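Local coordinates for protein parahox neighbor (Phaeodactylum tricornutum CCAP 1055/1, PDB 5Z5M) that probably converts 5-hydroxyisourate into (S)-allantoin in the last steps of urate breakdown, joining an OHCU decarboxylase and a transthyretin-like hydroxyisourate hydrolase in one chain, at residues L11-P14 with S15-A19; V32-A35 with L36-A40; S103-D106 with A107-E110; V147-T150 with P151-F155; V187-T190 with G191-C194. One frame throughout, in Å; residues are numbered along the deposited sequence.

Contact 1 of 5, residues L11-P14 with S15-A19; sequences LSKP and SAEIA
The carbonyl oxygen of P14 accepts two backbone N-H groups of the helix that starts right after it. The shorter bond comes from E17 N, 2.8 Å from P14 O, with the donor standing 47° above the carbonyl plane. The other, from I18 N to P14 O at 3.2 Å, lies in that plane and makes the first regular turn of helix 15-22, with P14 as its N-cap residue.

The side chain of E17 runs out toward the loop residues. Its CG is anti to the backbone N (chi1 -171°) and the chain beyond is extended, which carries the carboxylate alongside K13 and up to the proline ring. E17 OE1 lies 3.4 Å from P14 CG. E17 OE2 sits 3.4 Å from K13 CD and forms a long salt bridge of 3.5 Å with K13 NZ. A water bridges the two groups: it accepts from K13 NZ at 2.9 Å and donates to E17 OE2.

On another side of the turn, I18 CD1 reaches back to K13 O at 3.3 Å and to the backbone and CD2 of L11, the two side chains crossing at about a right angle. L11 and I18 rest on L43; I18, together with S15, packs on V37. The turn thus links helix 7-11 to helix 15-22, and the latter packs on helix 30-38.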
loop_
_atom_site.group_PDB
_atom_site.type_symbol
_atom_site.label_atom_id
_atom_site.label_comp_id
_atom_site.label_asym_id
_atom_site.label_seq_id
_atom_site.Cartn_x
_atom_site.Cartn_y
_atom_site.Cartn_z
ATOM N N LEU A 11 43.527 -1.394 0.961
ATOM C CA LEU A 11 43.773 -2.809 0.719
ATOM C C LEU A 11 44.985 -3.067 -0.181
ATOM O O LEU A 11 45.350 -4.219 -0.424
ATOM C CB LEU A 11 42.521 -3.460 0.124
ATOM C CG LEU A 11 41.288 -3.390 1.027
ATOM C CD1 LEU A 11 40.102 -4.088 0.380
ATOM C CD2 LEU A 11 41.582 -3.990 2.401
ATOM N N SER A 12 45.621 -2.001 -0.661
ATOM C CA SER A 12 46.844 -2.144 -1.446
ATOM C C SER A 12 48.078 -2.004 -0.554
ATOM O O SER A 12 49.213 -2.120 -1.018
ATOM C CB SER A 12 46.888 -1.117 -2.579
ATOM O OG SER A 12 47.330 0.141 -2.105
ATOM N N LYS A 13 47.844 -1.768 0.734
ATOM C CA LYS A 13 48.922 -1.595 1.702
ATOM C C LYS A 13 49.331 -2.937 2.315
ATOM O O LYS A 13 48.555 -3.892 2.280
ATOM C CB LYS A 13 48.488 -0.612 2.794
ATOM C CG LYS A 13 48.402 0.829 2.325
ATOM C CD LYS A 13 47.877 1.735 3.424
ATOM C CE LYS A 13 47.539 3.118 2.895
ATOM N NZ LYS A 13 47.698 4.159 3.951
ATOM N N PRO A 14 50.554 -3.016 2.872
ATOM C CA PRO A 14 50.992 -4.257 3.526
ATOM C C PRO A 14 50.006 -4.728 4.592
ATOM O O PRO A 14 49.399 -3.902 5.270
ATOM C CB PRO A 14 52.344 -3.874 4.149
ATOM C CG PRO A 14 52.406 -2.374 4.097
ATOM C CD PRO A 14 51.611 -1.991 2.894
ATOM N N SER A 15 49.854 -6.043 4.722
ATOM C CA SER A 15 48.819 -6.632 5.567
ATOM C C SER A 15 48.864 -6.154 7.018
ATOM O O SER A 15 47.824 -5.999 7.654
ATOM C CB SER A 15 48.913 -8.161 5.523
ATOM O OG SER A 15 50.210 -8.605 5.876
ATOM N N ALA A 16 50.062 -5.909 7.540
ATOM C CA ALA A 16 50.191 -5.441 8.917
ATOM C C ALA A 16 49.592 -4.051 9.075
ATOM O O ALA A 16 49.049 -3.709 10.129
ATOM C CB ALA A 16 51.639 -5.442 9.348
ATOM N N GLU A 17 49.688 -3.255 8.016
ATOM C CA GLU A 17 49.166 -1.895 8.032
ATOM C C GLU A 17 47.637 -1.902 7.928
ATOM O O GLU A 17 46.954 -1.040 8.492
ATOM C CB GLU A 17 49.784 -1.081 6.894
ATOM C CG GLU A 17 49.479 0.404 6.943
ATOM C CD GLU A 17 50.334 1.198 5.972
ATOM O OE1 GLU A 17 51.212 0.593 5.319
ATOM O OE2 GLU A 17 50.125 2.426 5.861
ATOM N N ILE A 18 47.106 -2.879 7.203
ATOM C CA ILE A 18 45.661 -3.030 7.075
ATOM C C ILE A 18 45.068 -3.466 8.407
ATOM O O ILE A 18 44.075 -2.907 8.868
ATOM C CB ILE A 18 45.289 -4.050 5.980
ATOM C CG1 ILE A 18 45.798 -3.573 4.617
ATOM C CG2 ILE A 18 43.773 -4.267 5.927
ATOM C CD1 ILE A 18 45.541 -4.551 3.502
ATOM N N ALA A 19 45.701 -4.452 9.035
ATOM C CA ALA A 19 45.213 -4.975 10.303
ATOM C C ALA A 19 45.226 -3.889 11.374
ATOM O O ALA A 19 44.302 -3.785 12.180
ATOM C CB ALA A 19 46.045 -6.170 10.741
HETATM O O HOH W 1 47.130 3.139 6.645
#

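Contact 2 of 5, residues V32-A35 with L36-A40; sequences VAEA and LVKDA
This is a contact within one helix, between successive turns near the C-terminal end of helix 30-38 in the decarboxylase part of the chain. Its backbone core is regular: L36 N donates to V32 O, and V37 N to A33 O, each at 3.1 Å. The next bond, K38 N to E34 O, is weak at 3.3 Å, as the helix runs out toward D39.

At the partly exposed edge of the helix, where E34 also touches A19 of helix 15-22, E34 and K38 form a salt bridge one turn apart, with E34 OE1 2.8 Å from K38 NZ. Both chains bend where they meet. E34 turns at chi2 (-54°), while K38 lays its CG and CD along E34 O, CG at 3.0 Å, before chi3 and chi4 curl its ammonium group back to the carboxylate.

V37 CG2 also lies against E34 O, at 3.3 Å, while its CG1 meets I18 and S15 of helix 15-22. L36 packs on A55 and I59 of helix 49-61 and also on L22 of helix 15-22. An i to i+4 Glu-Lys pair at the edge and aliphatic residues against the neighbours give the pattern of an amphipathic helix, here in the all-helical OHCU decarboxylase domain.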
loop_
_atom_site.group_PDB
_atom_site.type_symbol
_atom_site.label_atom_id
_atom_site.label_comp_id
_atom_site.label_asym_id
_atom_site.label_seq_id
_atom_site.Cartn_x
_atom_site.Cartn_y
_atom_site.Cartn_z
ATOM N N VAL A 32 39.569 -10.136 14.497
ATOM C CA VAL A 32 38.734 -10.029 13.305
ATOM C C VAL A 32 39.568 -9.549 12.127
ATOM O O VAL A 32 39.513 -10.124 11.041
ATOM C CB VAL A 32 37.546 -9.063 13.500
ATOM C CG1 VAL A 32 36.696 -9.018 12.238
ATOM C CG2 VAL A 32 36.697 -9.480 14.694
ATOM N N ALA A 33 40.337 -8.488 12.351
ATOM C CA ALA A 33 41.181 -7.911 11.310
ATOM C C ALA A 33 42.309 -8.862 10.935
ATOM O O ALA A 33 42.746 -8.915 9.781
ATOM C CB ALA A 33 41.742 -6.568 11.770
ATOM N N GLU A 34 42.771 -9.623 11.923
ATOM C CA GLU A 34 43.821 -10.603 11.695
ATOM C C GLU A 34 43.351 -11.685 10.736
ATOM O O GLU A 34 43.995 -11.937 9.721
ATOM C CB GLU A 34 44.270 -11.214 13.017
ATOM C CG GLU A 34 45.015 -10.233 13.888
ATOM C CD GLU A 34 46.187 -9.591 13.166
ATOM O OE1 GLU A 34 46.935 -10.321 12.481
ATOM O OE2 GLU A 34 46.360 -8.359 13.286
ATOM N N ALA A 35 42.217 -12.305 11.054
ATOM C CA ALA A 35 41.615 -13.307 10.183
ATOM C C ALA A 35 41.390 -12.750 8.775
ATOM O O ALA A 35 41.586 -13.452 7.788
ATOM C CB ALA A 35 40.305 -13.805 10.777
ATOM N N LEU A 36 41.010 -11.479 8.690
ATOM C CA LEU A 36 40.753 -10.840 7.400
ATOM C C LEU A 36 41.990 -10.791 6.500
ATOM O O LEU A 36 41.957 -11.255 5.359
ATOM C CB LEU A 36 40.221 -9.420 7.604
ATOM C CG LEU A 36 39.829 -8.693 6.317
ATOM C CD1 LEU A 36 38.541 -9.264 5.739
ATOM C CD2 LEU A 36 39.715 -7.185 6.515
ATOM N N VAL A 37 43.081 -10.233 7.012
ATOM C CA VAL A 37 44.269 -9.988 6.191
ATOM C C VAL A 37 45.068 -11.241 5.835
ATOM O O VAL A 37 45.913 -11.201 4.937
ATOM C CB VAL A 37 45.222 -8.990 6.882
ATOM C CG1 VAL A 37 44.562 -7.628 7.009
ATOM C CG2 VAL A 37 45.634 -9.507 8.249
ATOM N N LYS A 38 44.805 -12.349 6.521
ATOM C CA LYS A 38 45.564 -13.569 6.252
ATOM C C LYS A 38 44.974 -14.422 5.126
ATOM O O LYS A 38 45.664 -15.283 4.573
ATOM C CB LYS A 38 45.717 -14.395 7.527
ATOM C CG LYS A 38 46.305 -13.580 8.665
ATOM C CD LYS A 38 46.203 -14.272 10.020
ATOM C CE LYS A 38 47.523 -14.140 10.777
ATOM N NZ LYS A 38 47.628 -12.808 11.450
ATOM N N ASP A 39 43.723 -14.162 4.754
ATOM C CA ASP A 39 43.191 -14.724 3.519
ATOM C C ASP A 39 43.382 -13.682 2.422
ATOM O O ASP A 39 42.471 -12.916 2.103
ATOM C CB ASP A 39 41.725 -15.125 3.672
ATOM C CG ASP A 39 41.301 -16.175 2.654
ATOM O OD1 ASP A 39 42.187 -16.719 1.955
ATOM O OD2 ASP A 39 40.089 -16.470 2.565
ATOM N N ALA A 40 44.584 -13.676 1.851
ATOM C CA ALA A 40 45.080 -12.558 1.053
ATOM C C ALA A 40 44.475 -12.433 -0.344
ATOM O O ALA A 40 44.653 -11.410 -1.010
ATOM C CB ALA A 40 46.600 -12.648 0.942
#

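Contact 3 of 5, residues S103-D106 with A107-E110; sequences SLTD and AELE
One carboxylate oxygen, E108 OE1, turns back to the residue before the helix and takes bonds from both its backbone and its side chain. This is a capping box: T105 is the N-cap of helix 106-123, and E108 is its reciprocal partner. T105 N donates to E108 OE1 at 2.9 Å and almost straight, 173° at the hydrogen, meeting the oxygen on its anti side and 17° out of the carboxylate plane. In return E108 N donates to T105 OG1 at 3.2 Å. That hydroxyl also gives a weak bond to E108 OE1.

T105 can do this because its OG1 sits between the backbone N and the carbonyl carbon (chi1 61°), turned toward E108 N. E108 has its CG beside its own backbone N and an extended chain, which lies across the threonine hydroxyl. K136 NZ forms a salt bridge with E108 OE1 and also bonds to S103 O, so helix 136-146 is tied to the cap. The lysine charge would be expected to keep the carboxylate ionised.

The backbone follows with L109 N to T105 O, 2.8 Å, and E110 N to D106 O. Next to the box, L104 packs on the aliphatic part of E108 and on L140: its CD2 touches E108 CB at 3.6 Å, and its CD1 meets L109 CD1 at 3.8 Å, the two leucines crossing at about a right angle.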
loop_
_atom_site.group_PDB
_atom_site.type_symbol
_atom_site.label_atom_id
_atom_site.label_comp_id
_atom_site.label_asym_id
_atom_site.label_seq_id
_atom_site.Cartn_x
_atom_site.Cartn_y
_atom_site.Cartn_z
ATOM N N SER A 103 20.235 15.211 28.225
ATOM C CA SER A 103 19.094 16.038 28.611
ATOM C C SER A 103 18.086 15.299 29.493
ATOM O O SER A 103 16.940 15.729 29.622
ATOM C CB SER A 103 18.382 16.573 27.363
ATOM O OG SER A 103 17.837 15.518 26.588
ATOM N N LEU A 104 18.513 14.195 30.098
ATOM C CA LEU A 104 17.636 13.411 30.960
ATOM C C LEU A 104 17.287 14.161 32.241
ATOM O O LEU A 104 18.143 14.798 32.848
ATOM C CB LEU A 104 18.285 12.071 31.312
ATOM C CG LEU A 104 18.343 10.994 30.227
ATOM C CD1 LEU A 104 19.022 9.740 30.760
ATOM C CD2 LEU A 104 16.952 10.676 29.714
ATOM N N THR A 105 16.025 14.091 32.646
ATOM C CA THR A 105 15.619 14.623 33.943
ATOM C C THR A 105 16.122 13.698 35.051
ATOM O O THR A 105 16.666 12.632 34.774
ATOM C CB THR A 105 14.091 14.773 34.050
ATOM O OG1 THR A 105 13.476 13.486 33.907
ATOM C CG2 THR A 105 13.561 15.712 32.971
ATOM N N ASP A 106 15.946 14.098 36.304
ATOM C CA ASP A 106 16.371 13.248 37.408
ATOM C C ASP A 106 15.578 11.947 37.443
ATOM O O ASP A 106 16.142 10.881 37.680
ATOM C CB ASP A 106 16.243 13.984 38.739
ATOM C CG ASP A 106 17.569 14.543 39.216
ATOM O OD1 ASP A 106 18.374 14.968 38.362
ATOM O OD2 ASP A 106 17.811 14.544 40.442
ATOM N N ALA A 107 14.273 12.035 37.196
ATOM C CA ALA A 107 13.439 10.838 37.129
ATOM C C ALA A 107 13.864 9.928 35.970
ATOM O O ALA A 107 13.977 8.711 36.132
ATOM C CB ALA A 107 11.983 11.219 36.991
ATOM N N GLU A 108 14.101 10.528 34.807
ATOM C CA GLU A 108 14.520 9.778 33.624
ATOM C C GLU A 108 15.885 9.134 33.831
ATOM O O GLU A 108 16.140 8.023 33.367
ATOM C CB GLU A 108 14.549 10.689 32.390
ATOM C CG GLU A 108 13.179 10.997 31.808
ATOM C CD GLU A 108 13.217 12.077 30.733
ATOM O OE1 GLU A 108 14.162 12.897 30.730
ATOM O OE2 GLU A 108 12.299 12.100 29.884
ATOM N N LEU A 109 16.767 9.835 34.529
ATOM C CA LEU A 109 18.111 9.320 34.759
ATOM C C LEU A 109 18.062 8.095 35.669
ATOM O O LEU A 109 18.795 7.125 35.463
ATOM C CB LEU A 109 19.005 10.406 35.360
ATOM C CG LEU A 109 20.504 10.115 35.376
ATOM C CD1 LEU A 109 21.012 9.856 33.964
ATOM C CD2 LEU A 109 21.265 11.261 36.022
ATOM N N GLU A 110 17.192 8.140 36.675
ATOM C CA GLU A 110 17.025 6.998 37.570
ATOM C C GLU A 110 16.411 5.813 36.835
ATOM O O GLU A 110 16.814 4.665 37.045
ATOM C CB GLU A 110 16.162 7.374 38.780
ATOM C CG GLU A 110 16.885 8.246 39.787
ATOM C CD GLU A 110 18.163 7.601 40.305
ATOM O OE1 GLU A 110 18.087 6.504 40.906
ATOM O OE2 GLU A 110 19.245 8.193 40.110
#

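Contact 4 of 5, residues V147-T150 with P151-F155; sequences VQHT and PEQEF
The imidazole of H149 meets two side chains of the following helix: Q153 lies over a face and E154 comes to an edge. The amide of Q153 is stacked on the ring, their planes 12° apart, with Q153 NE2 3.4 Å from H149 ND1 and displaced toward the rim. Q153 reaches there with CG anti to its backbone N and a fully extended chain.

E154 instead bends at chi2 (-49°) and brings OE2 near the ring plane, where H149 ND1 donates to E154 OE2 at 2.9 Å. The carboxylate is turned 42° from the ring and met on the anti side. Its other oxygen, OE1, is taken by R146 and Y119, which hold the carboxylate and would in turn limit the rotation of the imidazole. K256 of the third subunit packs on H149 and Q153.

Q153 N donates to T150 OG1 at 3.2 Å and E154 N to T150 O at 3.0 Å, while T150 N is buried with no partner. E152 bends its carboxylate back beside T150 and forms a salt bridge with K68 of the second subunit. A threonine N-cap, accompanied by a His-carboxylate hydrogen bond into the first turn, thus starts helix 151-173 at a subunit interface.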
loop_
_atom_site.group_PDB
_atom_site.type_symbol
_atom_site.label_atom_id
_atom_site.label_comp_id
_atom_site.label_asym_id
_atom_site.label_seq_id
_atom_site.Cartn_x
_atom_site.Cartn_y
_atom_site.Cartn_z
ATOM N N VAL A 147 14.301 -4.749 27.589
ATOM C CA VAL A 147 14.505 -5.363 28.896
ATOM C C VAL A 147 13.429 -6.427 29.138
ATOM O O VAL A 147 13.575 -7.277 30.015
ATOM C CB VAL A 147 14.503 -4.314 30.024
ATOM C CG1 VAL A 147 13.095 -3.779 30.255
ATOM C CG2 VAL A 147 15.081 -4.896 31.304
ATOM N N GLN A 148 12.368 -6.398 28.333
ATOM C CA GLN A 148 11.291 -7.384 28.442
ATOM C C GLN A 148 11.545 -8.636 27.593
ATOM O O GLN A 148 10.776 -9.598 27.638
ATOM C CB GLN A 148 9.953 -6.756 28.042
ATOM C CG GLN A 148 9.622 -5.468 28.779
ATOM C CD GLN A 148 8.298 -4.869 28.334
ATOM O OE1 GLN A 148 7.288 -5.566 28.234
ATOM N NE2 GLN A 148 8.303 -3.574 28.047
ATOM N N HIS A 149 12.631 -8.630 26.827
ATOM C CA HIS A 149 12.946 -9.756 25.953
ATOM C C HIS A 149 13.765 -10.836 26.650
ATOM O O HIS A 149 14.394 -10.589 27.676
ATOM C CB HIS A 149 13.704 -9.273 24.712
ATOM C CG HIS A 149 12.912 -8.355 23.839
ATOM N ND1 HIS A 149 13.470 -7.666 22.785
ATOM C CD2 HIS A 149 11.601 -8.010 23.864
ATOM C CE1 HIS A 149 12.538 -6.937 22.195
ATOM N NE2 HIS A 149 11.395 -7.131 22.831
ATOM N N THR A 150 13.758 -12.034 26.069
ATOM C CA THR A 150 14.595 -13.136 26.534
ATOM C C THR A 150 16.067 -12.876 26.213
ATOM O O THR A 150 16.379 -12.115 25.293
ATOM C CB THR A 150 14.169 -14.468 25.885
ATOM O OG1 THR A 150 14.503 -14.445 24.493
ATOM C CG2 THR A 150 12.671 -14.689 26.045
ATOM N N PRO A 151 16.981 -13.509 26.964
ATOM C CA PRO A 151 18.402 -13.301 26.667
ATOM C C PRO A 151 18.800 -13.779 25.267
ATOM O O PRO A 151 19.675 -13.166 24.661
ATOM C CB PRO A 151 19.109 -14.122 27.749
ATOM C CG PRO A 151 18.121 -14.209 28.864
ATOM C CD PRO A 151 16.786 -14.305 28.188
ATOM N N GLU A 152 18.163 -14.831 24.755
ATOM C CA GLU A 152 18.542 -15.355 23.448
ATOM C C GLU A 152 18.061 -14.448 22.322
ATOM O O GLU A 152 18.718 -14.348 21.286
ATOM C CB GLU A 152 18.012 -16.779 23.235
ATOM C CG GLU A 152 16.499 -16.930 23.301
ATOM C CD GLU A 152 16.001 -17.217 24.705
ATOM O OE1 GLU A 152 16.809 -17.134 25.659
ATOM O OE2 GLU A 152 14.801 -17.538 24.857
ATOM N N GLN A 153 16.926 -13.784 22.516
ATOM C CA GLN A 153 16.492 -12.796 21.540
ATOM C C GLN A 153 17.441 -11.607 21.582
ATOM O O GLN A 153 17.855 -11.100 20.543
ATOM C CB GLN A 153 15.056 -12.324 21.786
ATOM C CG GLN A 153 14.607 -11.302 20.738
ATOM C CD GLN A 153 13.193 -10.796 20.944
ATOM O OE1 GLN A 153 12.440 -11.331 21.757
ATOM N NE2 GLN A 153 12.824 -9.759 20.199
ATOM N N GLU A 154 17.786 -11.170 22.789
ATOM C CA GLU A 154 18.646 -10.005 22.947
ATOM C C GLU A 154 20.077 -10.256 22.492
ATOM O O GLU A 154 20.775 -9.322 22.104
ATOM C CB GLU A 154 18.637 -9.530 24.397
ATOM C CG GLU A 154 17.464 -8.616 24.687
ATOM C CD GLU A 154 17.340 -7.507 23.643
ATOM O OE1 GLU A 154 18.258 -6.661 23.562
ATOM O OE2 GLU A 154 16.339 -7.489 22.898
ATOM N N PHE A 155 20.513 -11.512 22.546
ATOM C CA PHE A 155 21.843 -11.873 22.063
ATOM C C PHE A 155 21.936 -11.597 20.562
ATOM O O PHE A 155 22.930 -11.056 20.082
ATOM C CB PHE A 155 22.148 -13.341 22.372
ATOM C CG PHE A 155 23.548 -13.763 22.018
ATOM C CD1 PHE A 155 24.615 -13.423 22.832
ATOM C CD2 PHE A 155 23.793 -14.517 20.882
ATOM C CE1 PHE A 155 25.903 -13.814 22.514
ATOM C CE2 PHE A 155 25.078 -14.917 20.560
ATOM C CZ PHE A 155 26.135 -14.564 21.376
#

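Contact 5 of 5, residues V187-T190 with G191-C194; sequences VLDT and GNGC
The carboxylate of D189 and the amide of N192 are turned 65° apart, and the carboxylate takes donors on its syn and anti sides, both tilted out of its plane, and one from above. N192 ND2 meets D189 OD2 on the syn side at 2.7 Å. At the other oxygen, G191 N reaches D189 OD1 on the anti side at 3.0 Å, an Asx turn, while N192 N comes from well above the plane, 69° out of it, at 3.2 Å. Both backbone donors approach from the same face. D189 has its CG anti to its backbone N, which swings the carboxylate over the start of the turn, where the two N-H groups point.

The backbone closes the loop. D189 N donates to C194 O at 2.9 Å, nearly along the C=O axis, and D189 O accepts from G193 N at 2.8 Å and weakly from C194 N. G193 and C194 thus both stand opposite D189, a G1 beta bulge, and G193 takes the positive phi (74°) usual for its first residue. The hairpin links strand 182-189 to 194-195, and its sequence fits the first transthyretin signature. C194 SG lies on the same side of the sheet as the aspartate, 4.1 Å from D189 OD2, and Y252 of helix 249-256 covers that cysteine.

At T190 the turn meets the second subunit, whose S289 OG bonds to T190 O. As for the carboxylate, it receives three N-H groups from the turn and the hydroxyl of Y252 at OD2; so many donors around a buried acid would be expected to stabilise its negative charge and hold the turn in one shape.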
loop_
_atom_site.group_PDB
_atom_site.type_symbol
_atom_site.label_atom_id
_atom_site.label_comp_id
_atom_site.label_asym_id
_atom_site.label_seq_id
_atom_site.Cartn_x
_atom_site.Cartn_y
_atom_site.Cartn_z
ATOM N N VAL A 187 7.229 8.020 -9.881
ATOM C CA VAL A 187 5.912 8.354 -9.352
ATOM C C VAL A 187 4.825 7.657 -10.162
ATOM O O VAL A 187 4.771 7.773 -11.390
ATOM C CB VAL A 187 5.646 9.863 -9.361
ATOM C CG1 VAL A 187 4.277 10.145 -8.737
ATOM C CG2 VAL A 187 6.752 10.598 -8.626
ATOM N N LEU A 188 3.972 6.918 -9.467
ATOM C CA LEU A 188 2.859 6.228 -10.106
ATOM C C LEU A 188 1.514 6.728 -9.595
ATOM O O LEU A 188 1.269 6.744 -8.389
ATOM C CB LEU A 188 2.962 4.727 -9.870
ATOM C CG LEU A 188 1.768 3.948 -10.417
ATOM C CD1 LEU A 188 1.972 3.610 -11.882
ATOM C CD2 LEU A 188 1.531 2.699 -9.589
ATOM N N ASP A 189 0.652 7.126 -10.527
ATOM C CA ASP A 189 -0.707 7.576 -10.235
ATOM C C ASP A 189 -1.619 6.351 -10.138
ATOM O O ASP A 189 -2.007 5.785 -11.157
ATOM C CB ASP A 189 -1.171 8.545 -11.335
ATOM C CG ASP A 189 -2.602 9.046 -11.153
ATOM O OD1 ASP A 189 -3.325 8.599 -10.239
ATOM O OD2 ASP A 189 -3.008 9.896 -11.973
ATOM N N THR A 190 -1.961 5.931 -8.920
ATOM C CA THR A 190 -2.731 4.702 -8.756
ATOM C C THR A 190 -4.224 4.913 -8.979
ATOM O O THR A 190 -4.989 3.950 -9.059
ATOM C CB THR A 190 -2.518 4.083 -7.355
ATOM O OG1 THR A 190 -2.882 5.037 -6.349
ATOM C CG2 THR A 190 -1.066 3.692 -7.170
ATOM N N GLY A 191 -4.638 6.170 -9.080
ATOM C CA GLY A 191 -6.023 6.482 -9.367
ATOM C C GLY A 191 -6.322 6.305 -10.846
ATOM O O GLY A 191 -7.426 5.925 -11.222
ATOM N N ASN A 192 -5.315 6.560 -11.678
ATOM C CA ASN A 192 -5.457 6.485 -13.128
ATOM C C ASN A 192 -4.654 5.358 -13.774
ATOM O O ASN A 192 -4.853 5.051 -14.944
ATOM C CB ASN A 192 -5.055 7.825 -13.751
ATOM C CG ASN A 192 -5.979 8.950 -13.339
ATOM O OD1 ASN A 192 -7.192 8.767 -13.250
ATOM N ND2 ASN A 192 -5.411 10.121 -13.076
ATOM N N GLY A 193 -3.749 4.745 -13.017
ATOM C CA GLY A 193 -2.990 3.603 -13.506
ATOM C C GLY A 193 -1.899 3.940 -14.508
ATOM O O GLY A 193 -1.583 3.148 -15.399
ATOM N N CYS A 194 -1.309 5.118 -14.348
ATOM C CA CYS A 194 -0.314 5.616 -15.283
ATOM C C CYS A 194 0.841 6.257 -14.532
ATOM O O CYS A 194 0.670 6.692 -13.394
ATOM C CB CYS A 194 -0.945 6.634 -16.236
ATOM S SG CYS A 194 -1.606 8.119 -15.412
#

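Overall arrangement
Contacts 1 to 4 belong to the helical decarboxylase part, and contact 5 lies in the transthyretin-like part, its centre 44 Å from that of contact 4 and about 50 Å from the others. Contacts 1 and 2 touch directly: helices 15-22 and 30-38 pack together, I18 CG2 lying 3.6 Å from V37 CG1 and A19 CB 3.4 Å from E34 OE2. Contacts 3 and 4 mark the starts of two other helices, 106-123 and 151-173, with nearest atoms about 11 Å apart; contact 2 comes within about 13 Å of contact 4. Contacts 4 and 5 both meet the second subunit, and K256 touches contact 5 within its own chain, while K256 of the third subunit packs on contact 4.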